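Local coordinates for elicitor protein Hrip2 (Magnaporthe oryzae, PDB 5FID) that is a secreted fungal elicitor of the Bys1 family that probably triggers defence responses in plants, at residues W84-P87 with F88-K91. The protein carries 1 engineered substitution. Numbering follows the deposited sequence.
Sequences WGNP and FADK
Asn86 opens a type I beta turn and holds the backbone N-H groups of Phe88 and Ala89, one with its side chain, the other with its carbonyl. With CG anti to the backbone N (chi1 -177°), Asn86 OD1 accepts the N-H of Phe88 (OD1 to Phe88 N, 2.9 Å), an Asx turn in which the donor stands 57° above the amide's carbonyl plane. The same residue's O takes the N-H of Ala89 in a weak bond (Ala89 N to Asn86 O, 3.3 Å), closing the turn over Pro87 and Phe88. A second type I turn, Phe88 to Lys91, overlaps the first and is closed by Lys91 N donating to Phe88 O. Pro87 lays its CB over the centre of the Phe88 ring, 9° off the normal, a CH-pi contact, while Asn86 OD1 lies at the ring's edge. Pro87 O accepts a hydrogen bond from Lys55 NZ, and a water weakly links it to Asp90 OD1. The other carboxylate oxygen, Asp90 OD2, forms a salt bridge with Lys91 NZ at 2.7 Å. The two overlapping turns belong to the loop between strands 75-81 and 93-96, which connects the two sheets. Of residues 84-91, Phe88 is the buried one, packed against Val53 of strand 49-54, Met63 of strand 63-69 and the disulfide-bonded Cys12.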
ATOM      1  N   TRP A  84       7.142  12.897  10.987  1.00 11.13           N
ATOM      2  CA  TRP A  84       7.180  14.232  11.589  1.00 11.73           C
ATOM      3  C   TRP A  84       7.284  14.178  13.106  1.00 11.72           C
ATOM      4  O   TRP A  84       7.256  15.221  13.769  1.00 10.97           O
ATOM      5  CB  TRP A  84       5.930  15.037  11.207  1.00 12.31           C
ATOM      6  CG  TRP A  84       5.662  15.080   9.720  1.00 13.06           C
ATOM      7  CD1 TRP A  84       6.557  14.854   8.717  1.00 14.25           C
ATOM      8  CD2 TRP A  84       4.406  15.364   9.083  1.00 15.28           C
ATOM      9  NE1 TRP A  84       5.940  14.984   7.491  1.00 13.56           N
ATOM     10  CE2 TRP A  84       4.618  15.293   7.688  1.00 14.82           C
ATOM     11  CE3 TRP A  84       3.125  15.657   9.556  1.00 12.79           C
ATOM     12  CZ2 TRP A  84       3.594  15.521   6.758  1.00 16.53           C
ATOM     13  CZ3 TRP A  84       2.108  15.890   8.633  1.00 13.78           C
ATOM     14  CH2 TRP A  84       2.349  15.813   7.249  1.00 16.69           C
ATOM     15  N   GLY A  85       7.391  12.968  13.649  1.00 12.18           N
ATOM     16  CA  GLY A  85       7.447  12.766  15.087  1.00 13.61           C
ATOM     17  C   GLY A  85       6.572  11.596  15.524  1.00 13.29           C
ATOM     18  O   GLY A  85       5.865  11.018  14.715  1.00 12.17           O
ATOM     19  N   ASN A  86       6.637  11.233  16.801  1.00 12.14           N
ATOM     20  CA  ASN A  86       5.742  10.231  17.371  1.00 12.74           C
ATOM     21  C   ASN A  86       5.734  10.311  18.885  1.00 13.24           C
ATOM     22  O   ASN A  86       6.614   9.753  19.542  1.00 13.21           O
ATOM     23  CB  ASN A  86       6.112   8.804  16.959  1.00 11.88           C
ATOM     24  CG  ASN A  86       5.120   7.778  17.504  1.00 13.45           C
ATOM     25  OD1 ASN A  86       4.062   8.143  18.044  1.00 12.61           O
ATOM     26  ND2 ASN A  86       5.447   6.501  17.368  1.00 12.78           N
ATOM     27  N   PRO A  87       4.726  10.999  19.440  1.00 15.67           N
ATOM     28  CA  PRO A  87       4.581  11.205  20.882  1.00 16.65           C
ATOM     29  C   PRO A  87       4.283   9.895  21.587  1.00 16.98           C
ATOM     30  O   PRO A  87       4.395   9.818  22.816  1.00 16.77           O
ATOM     31  CB  PRO A  87       3.354  12.119  20.984  1.00 16.95           C
ATOM     32  CG  PRO A  87       3.220  12.753  19.652  1.00 17.06           C
ATOM     33  CD  PRO A  87       3.693  11.716  18.675  1.00 15.59           C
ATOM     34  N   PHE A  88       3.909   8.882  20.806  1.00 12.19           N
ATOM     35  CA  PHE A  88       3.436   7.611  21.347  1.00 11.93           C
ATOM     36  C   PHE A  88       4.412   6.484  21.087  1.00 13.03           C
ATOM     37  O   PHE A  88       4.041   5.316  21.129  1.00 12.08           O
ATOM     38  CB  PHE A  88       2.065   7.269  20.755  1.00 12.23           C
ATOM     39  CG  PHE A  88       1.140   8.453  20.669  1.00 12.79           C
ATOM     40  CD1 PHE A  88       0.435   8.888  21.783  1.00 12.97           C
ATOM     41  CD2 PHE A  88       0.980   9.135  19.476  1.00 12.52           C
ATOM     42  CE1 PHE A  88      -0.414   9.982  21.706  1.00 12.94           C
ATOM     43  CE2 PHE A  88       0.136  10.232  19.391  1.00 12.10           C
ATOM     44  CZ  PHE A  88      -0.565  10.658  20.511  1.00 12.86           C
ATOM     45  N   ALA A  89       5.670   6.841  20.843  1.00 11.75           N
ATOM     46  CA  ALA A  89       6.713   5.862  20.542  1.00 11.99           C
ATOM     47  C   ALA A  89       6.900   4.778  21.616  1.00 13.50           C
ATOM     48  O   ALA A  89       7.237   3.632  21.304  1.00 12.76           O
ATOM     49  CB  ALA A  89       8.025   6.586  20.279  1.00 14.42           C
ATOM     50  N   ASP A  90       6.664   5.143  22.871  1.00 15.48           N
ATOM     51  CA  ASP A  90       6.832   4.234  24.004  1.00 16.48           C
ATOM     52  C   ASP A  90       5.603   3.347  24.254  1.00 17.13           C
ATOM     53  O   ASP A  90       5.588   2.562  25.203  1.00 17.07           O
ATOM     54  CB  ASP A  90       7.132   5.044  25.277  1.00 17.48           C
ATOM     55  CG  ASP A  90       6.011   6.022  25.633  1.00 20.51           C
ATOM     56  OD1 ASP A  90       5.351   6.555  24.714  1.00 18.44           O
ATOM     57  OD2 ASP A  90       5.780   6.267  26.842  1.00 24.15           O
ATOM     58  N   LYS A  91       4.574   3.484  23.417  1.00 15.66           N
ATOM     59  CA  LYS A  91       3.320   2.744  23.592  1.00 15.20           C
ATOM     60  C   LYS A  91       2.954   1.978  22.324  1.00 15.19           C
ATOM     61  O   LYS A  91       3.618   2.113  21.298  1.00 13.93           O
ATOM     62  CB  LYS A  91       2.185   3.703  23.943  1.00 16.61           C
ATOM     63  CG  LYS A  91       2.405   4.487  25.214  1.00 16.95           C
ATOM     64  CD  LYS A  91       2.418   3.563  26.436  1.00 19.28           C
ATOM     65  CE  LYS A  91       2.601   4.374  27.707  1.00 20.28           C
ATOM     66  NZ  LYS A  91       3.244   5.677  27.369  1.00 26.52           N
TER
HETATM   67  O   HOH W   1       7.360   8.376  23.518  1.00 24.55           O